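Long-range contacts in ATP-dependent DNA helicase (Mycobacterium smegmatis, PDB 5V9X), which unwinds RNA:DNA hybrids by tracking 3'-to-5' along single-stranded DNA, a movement powered by ATP hydrolysis: residues 30-41 with 77-85; 461-469 with 782-790. All blocks are in the same frame, centred on the assembly; numbering follows the deposited sequence.

Contact 1 (30-41 with 77-85); sequences LGRFSALTREWF and LAAFLWAID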
loop_
_atom_site.group_PDB
_atom_site.type_symbol
_atom_site.label_atom_id
_atom_site.label_comp_id
_atom_site.label_asym_id
_atom_site.label_seq_id
_atom_site.Cartn_x
_atom_site.Cartn_y
_atom_site.Cartn_z
ATOM N N LEU A 30 -16.144 -26.243 -18.463
ATOM C CA LEU A 30 -16.835 -26.891 -17.359
ATOM C C LEU A 30 -16.839 -28.410 -17.468
ATOM O O LEU A 30 -17.322 -29.078 -16.549
ATOM C CB LEU A 30 -18.274 -26.369 -17.270
ATOM C CG LEU A 30 -18.414 -24.882 -16.941
ATOM C CD1 LEU A 30 -19.797 -24.379 -17.311
ATOM C CD2 LEU A 30 -18.128 -24.632 -15.466
ATOM N N GLY A 31 -16.314 -28.969 -18.561
ATOM C CA GLY A 31 -16.273 -30.412 -18.723
ATOM C C GLY A 31 -15.440 -31.128 -17.680
ATOM O O GLY A 31 -15.695 -32.303 -17.398
ATOM N N ARG A 32 -14.456 -30.443 -17.096
ATOM C CA ARG A 32 -13.630 -31.061 -16.064
ATOM C C ARG A 32 -14.433 -31.336 -14.799
ATOM O O ARG A 32 -14.248 -32.373 -14.152
ATOM C CB ARG A 32 -12.438 -30.158 -15.752
ATOM C CG ARG A 32 -11.701 -29.671 -16.985
ATOM C CD ARG A 32 -10.714 -28.558 -16.668
ATOM N NE ARG A 32 -9.886 -28.241 -17.828
ATOM C CZ ARG A 32 -10.084 -27.202 -18.634
ATOM N NH1 ARG A 32 -11.082 -26.359 -18.407
ATOM N NH2 ARG A 32 -9.278 -27.004 -19.669
ATOM N N PHE A 33 -15.327 -30.421 -14.433
ATOM C CA PHE A 33 -16.042 -30.504 -13.170
ATOM C C PHE A 33 -17.074 -31.631 -13.201
ATOM O O PHE A 33 -17.362 -32.228 -14.243
ATOM C CB PHE A 33 -16.732 -29.175 -12.861
ATOM C CG PHE A 33 -15.796 -27.997 -12.818
ATOM C CD1 PHE A 33 -15.356 -27.398 -13.987
ATOM C CD2 PHE A 33 -15.372 -27.477 -11.605
ATOM C CE1 PHE A 33 -14.501 -26.314 -13.950
ATOM C CE2 PHE A 33 -14.517 -26.389 -11.562
ATOM C CZ PHE A 33 -14.082 -25.808 -12.737
ATOM N N SER A 34 -17.637 -31.913 -12.028
ATOM C CA SER A 34 -18.710 -32.886 -11.926
ATOM C C SER A 34 -19.961 -32.361 -12.630
ATOM O O SER A 34 -20.043 -31.197 -13.033
ATOM C CB SER A 34 -19.010 -33.198 -10.461
ATOM O OG SER A 34 -19.449 -32.040 -9.770
ATOM N N ALA A 35 -20.950 -33.244 -12.782
ATOM C CA ALA A 35 -22.183 -32.845 -13.454
ATOM C C ALA A 35 -22.941 -31.796 -12.647
ATOM O O ALA A 35 -23.548 -30.885 -13.222
ATOM C CB ALA A 35 -23.062 -34.068 -13.713
ATOM N N LEU A 36 -22.909 -31.899 -11.317
ATOM C CA LEU A 36 -23.666 -30.971 -10.481
ATOM C C LEU A 36 -23.107 -29.556 -10.571
ATOM O O LEU A 36 -23.851 -28.600 -10.816
ATOM C CB LEU A 36 -23.671 -31.452 -9.030
ATOM C CG LEU A 36 -24.306 -32.811 -8.736
ATOM C CD1 LEU A 36 -24.339 -33.045 -7.236
ATOM C CD2 LEU A 36 -25.702 -32.911 -9.336
ATOM N N THR A 37 -21.797 -29.397 -10.360
ATOM C CA THR A 37 -21.205 -28.065 -10.435
ATOM C C THR A 37 -21.308 -27.491 -11.841
ATOM O O THR A 37 -21.496 -26.281 -12.007
ATOM C CB THR A 37 -19.745 -28.108 -9.978
ATOM O OG1 THR A 37 -19.679 -28.635 -8.648
ATOM C CG2 THR A 37 -19.141 -26.716 -9.980
ATOM N N ARG A 38 -21.208 -28.343 -12.864
ATOM C CA ARG A 38 -21.392 -27.876 -14.233
ATOM C C ARG A 38 -22.809 -27.361 -14.448
ATOM O O ARG A 38 -23.005 -26.298 -15.050
ATOM C CB ARG A 38 -21.074 -29.002 -15.219
ATOM C CG ARG A 38 -21.086 -28.573 -16.676
ATOM C CD ARG A 38 -21.068 -29.766 -17.625
ATOM N NE ARG A 38 -19.959 -30.680 -17.362
ATOM C CZ ARG A 38 -20.104 -31.925 -16.918
ATOM N NH1 ARG A 38 -21.316 -32.414 -16.696
ATOM N NH2 ARG A 38 -19.039 -32.688 -16.708
ATOM N N GLU A 39 -23.811 -28.094 -13.951
ATOM C CA GLU A 39 -25.192 -27.673 -14.151
ATOM C C GLU A 39 -25.492 -26.381 -13.404
ATOM O O GLU A 39 -26.227 -25.527 -13.910
ATOM C CB GLU A 39 -26.166 -28.772 -13.722
ATOM C CG GLU A 39 -27.631 -28.379 -13.917
ATOM C CD GLU A 39 -28.577 -29.564 -13.908
ATOM O OE1 GLU A 39 -28.999 -29.984 -12.811
ATOM O OE2 GLU A 39 -28.898 -30.074 -15.004
ATOM N N TRP A 40 -24.935 -26.215 -12.202
ATOM C CA TRP A 40 -25.191 -24.985 -11.460
ATOM C C TRP A 40 -24.612 -23.776 -12.182
ATOM O O TRP A 40 -25.318 -22.786 -12.417
ATOM C CB TRP A 40 -24.621 -25.055 -10.046
ATOM C CG TRP A 40 -24.570 -23.676 -9.471
ATOM C CD1 TRP A 40 -25.623 -22.953 -8.997
ATOM C CD2 TRP A 40 -23.421 -22.823 -9.375
ATOM N NE1 TRP A 40 -25.199 -21.713 -8.584
ATOM C CE2 TRP A 40 -23.851 -21.607 -8.808
ATOM C CE3 TRP A 40 -22.070 -22.974 -9.704
ATOM C CZ2 TRP A 40 -22.980 -20.548 -8.563
ATOM C CZ3 TRP A 40 -21.205 -21.922 -9.457
ATOM C CH2 TRP A 40 -21.663 -20.726 -8.891
ATOM N N PHE A 41 -23.321 -23.830 -12.525
ATOM C CA PHE A 41 -22.676 -22.685 -13.159
ATOM C C PHE A 41 -23.376 -22.298 -14.455
ATOM O O PHE A 41 -23.422 -21.113 -14.805
ATOM C CB PHE A 41 -21.197 -22.986 -13.416
ATOM C CG PHE A 41 -20.389 -21.776 -13.805
ATOM C CD1 PHE A 41 -20.321 -21.362 -15.127
ATOM C CD2 PHE A 41 -19.699 -21.053 -12.847
ATOM C CE1 PHE A 41 -19.587 -20.249 -15.483
ATOM C CE2 PHE A 41 -18.957 -19.939 -13.200
ATOM C CZ PHE A 41 -18.902 -19.537 -14.519
ATOM N N LEU A 77 -14.495 -17.171 -8.373
ATOM C CA LEU A 77 -14.873 -18.521 -8.780
ATOM C C LEU A 77 -13.760 -19.201 -9.563
ATOM O O LEU A 77 -13.676 -20.434 -9.571
ATOM C CB LEU A 77 -16.158 -18.490 -9.604
ATOM C CG LEU A 77 -17.450 -18.188 -8.842
ATOM C CD1 LEU A 77 -18.631 -18.122 -9.793
ATOM C CD2 LEU A 77 -17.694 -19.209 -7.743
ATOM N N ALA A 78 -12.906 -18.422 -10.232
ATOM C CA ALA A 78 -11.741 -19.004 -10.891
ATOM C C ALA A 78 -10.866 -19.748 -9.892
ATOM O O ALA A 78 -10.407 -20.862 -10.163
ATOM C CB ALA A 78 -10.936 -17.916 -11.601
ATOM N N ALA A 79 -10.645 -19.154 -8.719
ATOM C CA ALA A 79 -9.784 -19.767 -7.718
ATOM C C ALA A 79 -10.526 -20.771 -6.845
ATOM O O ALA A 79 -9.903 -21.692 -6.307
ATOM C CB ALA A 79 -9.148 -18.688 -6.843
ATOM N N PHE A 80 -11.841 -20.626 -6.701
ATOM C CA PHE A 80 -12.591 -21.415 -5.732
ATOM C C PHE A 80 -13.296 -22.626 -6.330
ATOM O O PHE A 80 -13.350 -23.674 -5.681
ATOM C CB PHE A 80 -13.629 -20.537 -5.022
ATOM C CG PHE A 80 -13.132 -19.916 -3.748
ATOM C CD1 PHE A 80 -13.073 -20.658 -2.578
ATOM C CD2 PHE A 80 -12.731 -18.589 -3.714
ATOM C CE1 PHE A 80 -12.620 -20.091 -1.401
ATOM C CE2 PHE A 80 -12.277 -18.017 -2.540
ATOM C CZ PHE A 80 -12.221 -18.767 -1.382
ATOM N N LEU A 81 -13.823 -22.515 -7.556
ATOM C CA LEU A 81 -14.813 -23.484 -8.026
ATOM C C LEU A 81 -14.244 -24.897 -8.098
ATOM O O LEU A 81 -14.930 -25.863 -7.742
ATOM C CB LEU A 81 -15.362 -23.069 -9.390
ATOM C CG LEU A 81 -16.608 -23.856 -9.805
ATOM C CD1 LEU A 81 -17.762 -23.552 -8.860
ATOM C CD2 LEU A 81 -16.992 -23.568 -11.246
ATOM N N TRP A 82 -13.002 -25.044 -8.564
ATOM C CA TRP A 82 -12.417 -26.378 -8.648
ATOM C C TRP A 82 -12.287 -27.007 -7.267
ATOM O O TRP A 82 -12.615 -28.183 -7.073
ATOM C CB TRP A 82 -11.056 -26.330 -9.342
ATOM C CG TRP A 82 -10.447 -27.691 -9.460
ATOM C CD1 TRP A 82 -9.453 -28.215 -8.688
ATOM C CD2 TRP A 82 -10.822 -28.720 -10.386
ATOM N NE1 TRP A 82 -9.172 -29.500 -9.086
ATOM C CE2 TRP A 82 -9.999 -29.834 -10.126
ATOM C CE3 TRP A 82 -11.765 -28.802 -11.414
ATOM C CZ2 TRP A 82 -10.092 -31.016 -10.859
ATOM C CZ3 TRP A 82 -11.856 -29.978 -12.139
ATOM C CH2 TRP A 82 -11.025 -31.067 -11.858
ATOM N N ALA A 83 -11.805 -26.235 -6.291
ATOM C CA ALA A 83 -11.743 -26.734 -4.922
ATOM C C ALA A 83 -13.137 -27.019 -4.380
ATOM O O ALA A 83 -13.336 -27.984 -3.631
ATOM C CB ALA A 83 -11.011 -25.733 -4.030
ATOM N N ILE A 84 -14.118 -26.191 -4.752
ATOM C CA ILE A 84 -15.497 -26.430 -4.335
ATOM C C ILE A 84 -16.022 -27.720 -4.951
ATOM O O ILE A 84 -16.719 -28.502 -4.293
ATOM C CB ILE A 84 -16.382 -25.225 -4.706
ATOM C CG1 ILE A 84 -15.971 -23.990 -3.903
ATOM C CG2 ILE A 84 -17.854 -25.545 -4.480
ATOM C CD1 ILE A 84 -16.601 -22.708 -4.399
ATOM N N ASP A 85 -15.694 -27.963 -6.222
ATOM C CA ASP A 85 -16.162 -29.177 -6.883
ATOM C C ASP A 85 -15.602 -30.421 -6.208
ATOM O O ASP A 85 -16.317 -31.415 -6.033
ATOM C CB ASP A 85 -15.785 -29.144 -8.365
ATOM C CG ASP A 85 -16.464 -30.238 -9.163
ATOM O OD1 ASP A 85 -17.687 -30.424 -8.991
ATOM O OD2 ASP A 85 -15.783 -30.908 -9.966
#

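Contact 2 (461-469 with 782-790); sequences LDVLAQHTV and ECAARALLL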
loop_
_atom_site.group_PDB
_atom_site.type_symbol
_atom_site.label_atom_id
_atom_site.label_comp_id
_atom_site.label_asym_id
_atom_site.label_seq_id
_atom_site.Cartn_x
_atom_site.Cartn_y
_atom_site.Cartn_z
ATOM N N LEU A 461 15.716 -8.870 7.205
ATOM C CA LEU A 461 16.122 -9.682 8.350
ATOM C C LEU A 461 15.174 -9.547 9.536
ATOM O O LEU A 461 15.029 -10.498 10.314
ATOM C CB LEU A 461 17.542 -9.312 8.777
ATOM C CG LEU A 461 18.648 -9.577 7.758
ATOM C CD1 LEU A 461 20.007 -9.272 8.369
ATOM C CD2 LEU A 461 18.587 -11.011 7.255
ATOM N N ASP A 462 14.533 -8.387 9.704
ATOM C CA ASP A 462 13.640 -8.219 10.847
ATOM C C ASP A 462 12.418 -9.120 10.726
ATOM O O ASP A 462 11.965 -9.695 11.724
ATOM C CB ASP A 462 13.231 -6.752 10.996
ATOM C CG ASP A 462 12.569 -6.189 9.749
ATOM O OD1 ASP A 462 12.403 -6.932 8.757
ATOM O OD2 ASP A 462 12.212 -4.991 9.767
ATOM N N VAL A 463 11.876 -9.262 9.513
ATOM C CA VAL A 463 10.769 -10.190 9.291
ATOM C C VAL A 463 11.201 -11.615 9.609
ATOM O O VAL A 463 10.440 -12.396 10.197
ATOM C CB VAL A 463 10.244 -10.063 7.847
ATOM C CG1 VAL A 463 9.292 -11.204 7.514
ATOM C CG2 VAL A 463 9.558 -8.720 7.649
ATOM N N LEU A 464 12.430 -11.974 9.230
ATOM C CA LEU A 464 12.962 -13.294 9.555
ATOM C C LEU A 464 13.049 -13.497 11.064
ATOM O O LEU A 464 12.622 -14.532 11.589
ATOM C CB LEU A 464 14.337 -13.472 8.910
ATOM C CG LEU A 464 15.174 -14.671 9.365
ATOM C CD1 LEU A 464 14.522 -15.979 8.952
ATOM C CD2 LEU A 464 16.594 -14.581 8.824
ATOM N N ALA A 465 13.602 -12.510 11.777
ATOM C CA ALA A 465 13.768 -12.633 13.222
ATOM C C ALA A 465 12.433 -12.860 13.919
ATOM O O ALA A 465 12.342 -13.662 14.857
ATOM C CB ALA A 465 14.458 -11.387 13.777
ATOM N N GLN A 466 11.382 -12.171 13.471
ATOM C CA GLN A 466 10.070 -12.338 14.089
ATOM C C GLN A 466 9.549 -13.757 13.890
ATOM O O GLN A 466 9.108 -14.406 14.847
ATOM C CB GLN A 466 9.087 -11.314 13.521
ATOM C CG GLN A 466 7.677 -11.447 14.075
ATOM C CD GLN A 466 6.728 -10.394 13.535
ATOM O OE1 GLN A 466 5.587 -10.693 13.182
ATOM N NE2 GLN A 466 7.196 -9.151 13.476
ATOM N N HIS A 467 9.593 -14.258 12.650
ATOM C CA HIS A 467 9.172 -15.632 12.396
ATOM C C HIS A 467 10.037 -16.623 13.163
ATOM O O HIS A 467 9.543 -17.656 13.628
ATOM C CB HIS A 467 9.216 -15.930 10.896
ATOM C CG HIS A 467 7.970 -15.542 10.162
ATOM N ND1 HIS A 467 6.969 -16.443 9.867
ATOM C CD2 HIS A 467 7.562 -14.352 9.664
ATOM C CE1 HIS A 467 5.996 -15.824 9.222
ATOM N NE2 HIS A 467 6.332 -14.553 9.085
ATOM N N THR A 468 11.329 -16.318 13.314
ATOM C CA THR A 468 12.230 -17.233 14.008
ATOM C C THR A 468 11.811 -17.425 15.460
ATOM O O THR A 468 11.892 -18.536 15.995
ATOM C CB THR A 468 13.667 -16.720 13.925
ATOM O OG1 THR A 468 14.055 -16.595 12.551
ATOM C CG2 THR A 468 14.612 -17.683 14.617
ATOM N N VAL A 469 11.355 -16.356 16.116
ATOM C CA VAL A 469 10.803 -16.503 17.458
ATOM C C VAL A 469 9.510 -17.305 17.412
ATOM O O VAL A 469 9.243 -18.131 18.294
ATOM C CB VAL A 469 10.590 -15.122 18.108
ATOM C CG1 VAL A 469 9.972 -15.272 19.495
ATOM C CG2 VAL A 469 11.904 -14.362 18.188
ATOM N N GLU A 782 11.352 0.989 13.905
ATOM C CA GLU A 782 10.371 0.042 13.381
ATOM C C GLU A 782 10.993 -1.334 13.164
ATOM O O GLU A 782 10.342 -2.360 13.393
ATOM C CB GLU A 782 9.770 0.573 12.076
ATOM C CG GLU A 782 9.026 1.899 12.204
ATOM C CD GLU A 782 8.561 2.441 10.860
ATOM O OE1 GLU A 782 8.853 1.801 9.826
ATOM O OE2 GLU A 782 7.906 3.507 10.834
ATOM N N CYS A 783 12.256 -1.375 12.727
ATOM C CA CYS A 783 12.926 -2.657 12.525
ATOM C C CYS A 783 13.192 -3.358 13.852
ATOM O O CYS A 783 12.930 -4.558 13.993
ATOM C CB CYS A 783 14.230 -2.456 11.753
ATOM S SG CYS A 783 14.023 -2.241 9.968
ATOM N N ALA A 784 13.714 -2.623 14.839
ATOM C CA ALA A 784 14.012 -3.228 16.134
ATOM C C ALA A 784 12.759 -3.805 16.779
ATOM O O ALA A 784 12.788 -4.909 17.334
ATOM C CB ALA A 784 14.667 -2.200 17.058
ATOM N N ALA A 785 11.643 -3.073 16.707
ATOM C CA ALA A 785 10.401 -3.561 17.293
ATOM C C ALA A 785 9.861 -4.764 16.530
ATOM O O ALA A 785 9.406 -5.739 17.141
ATOM C CB ALA A 785 9.363 -2.441 17.331
ATOM N N ARG A 786 9.905 -4.716 15.195
ATOM C CA ARG A 786 9.406 -5.831 14.396
ATOM C C ARG A 786 10.214 -7.100 14.645
ATOM O O ARG A 786 9.657 -8.205 14.633
ATOM C CB ARG A 786 9.425 -5.457 12.910
ATOM C CG ARG A 786 8.775 -6.483 11.991
ATOM C CD ARG A 786 8.600 -5.955 10.571
ATOM N NE ARG A 786 9.339 -4.719 10.332
ATOM C CZ ARG A 786 8.787 -3.586 9.906
ATOM N NH1 ARG A 786 7.488 -3.534 9.656
ATOM N NH2 ARG A 786 9.535 -2.506 9.716
ATOM N N ALA A 787 11.520 -6.962 14.889
ATOM C CA ALA A 787 12.366 -8.099 15.231
ATOM C C ALA A 787 12.162 -8.584 16.662
ATOM O O ALA A 787 12.823 -9.552 17.060
ATOM C CB ALA A 787 13.839 -7.744 15.014
ATOM N N LEU A 788 11.285 -7.936 17.435
ATOM C CA LEU A 788 10.955 -8.329 18.805
ATOM C C LEU A 788 12.146 -8.201 19.752
ATOM O O LEU A 788 12.303 -9.007 20.672
ATOM C CB LEU A 788 10.388 -9.755 18.857
ATOM C CG LEU A 788 9.208 -10.059 17.933
ATOM C CD1 LEU A 788 8.885 -11.548 17.946
ATOM C CD2 LEU A 788 7.999 -9.240 18.340
ATOM N N LEU A 789 12.986 -7.186 19.547
ATOM C CA LEU A 789 14.187 -7.005 20.351
ATOM C C LEU A 789 14.074 -5.895 21.386
ATOM O O LEU A 789 14.854 -5.886 22.344
ATOM C CB LEU A 789 15.388 -6.711 19.446
ATOM C CG LEU A 789 15.745 -7.806 18.444
ATOM C CD1 LEU A 789 16.897 -7.355 17.579
ATOM C CD2 LEU A 789 16.094 -9.097 19.164
ATOM N N LEU A 790 13.140 -4.962 21.213
ATOM C CA LEU A 790 12.991 -3.871 22.166
ATOM C C LEU A 790 12.284 -4.357 23.427
ATOM O O LEU A 790 11.313 -5.111 23.342
ATOM C CB LEU A 790 12.198 -2.721 21.553
ATOM C CG LEU A 790 12.846 -1.915 20.430
ATOM C CD1 LEU A 790 11.914 -0.798 19.992
ATOM C CD2 LEU A 790 14.186 -1.359 20.883
#

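Contact 1 (30-41 with 77-85)
D85 grips S34, the N-cap residue of helix 35-44, from helix 75-88, which begins within the probable P-loop of the first RecA-like domain. With CG anti to the backbone N (chi1 -169°), its carboxylate extends toward the start of the other helix. S34 OG donates to D85 OD1 at 2.5 Å, on its syn lone pair. T37 OG1 reaches the same oxygen from the anti side, out of the carboxylate plane, at 2.7 Å. The second oxygen, D85 OD2, takes the backbone N of S34 at 2.9 Å. Three donors on this buried group probably favour its ionised form and limit its rotation. Beside the polar cluster, W82 turns the edge of its indole toward one face of F33 in a T-shaped pair, the six-membered ring and F33 centroids 5.3 Å apart and the planes at 71°. W56 of helix 50-60 meets F33 edge-to-face as well. L81 splits its two branches: CD1 meets T37 CG2 tip to tip at 3.6 Å, and CD2 packs on both F33 and F41. One helical turn earlier, the CD1 methyl of L77 sits at the edges of two rings, 4.1 Å from W40 CH2 and 3.9 Å from F41 CE2.

Contact 2 (461-469 with 782-790)
A Schellman motif ends helix 774-786 and, through L788 and its neighbours, packs against helix 461-471, joining the DEAD/H-associated part of the chain to the winged-helix part. The two helical segments run nearly parallel, at 19°, with axes 8.7 Å apart. Q466, extended with CG anti to the backbone N, carries its amide to the helix end, where NE2 donates to the backbone O of R786 at 2.9 Å in a nearly straight bond (164°) lying close to the amide plane. The same NE2 also bonds G547 O, and OE1 is taken by H204, so both ends of the amide are occupied. A turn earlier on helix 461-471, D462 OD2 receives R786 NE at 2.9 Å in a salt bridge, approached from above the carboxylate plane, with the carboxylate and guanidinium planes 66° apart. K200 forms a second salt bridge to this oxygen. To one side of the polar groups, A465 CB meets A787 CB at 3.9 Å; beyond Q466, L788 CD1 rests on V469 CB at 4.0 Å. With two cationic partners, D462 is probably held as the carboxylate, its buried charge balanced from two sequence-distant parts of the chain, while Q466 satisfies a carbonyl at the helix end.

How the contacts relate
The two contacts lie in different parts of the helicase and follow one another along the chain, with centres 43 Å apart and nearest atoms about 21 Å apart. Contact 1 belongs to the nucleotide side: the side chain of F41 comes within about 4 Å of the bound AMP-PNP, whereas the nearest atom of the contact is about 16 Å from the DNA. Contact 2 lies nearer the nucleic acid, about 8 Å away at its nearest atom. The first RecA-like domain, which houses contact 1, also reaches contact 2 through helix 200-213, which borders the 461-469 segment. The nucleotide pocket draws on residues between 41 and 420, so this domain shares it with the second.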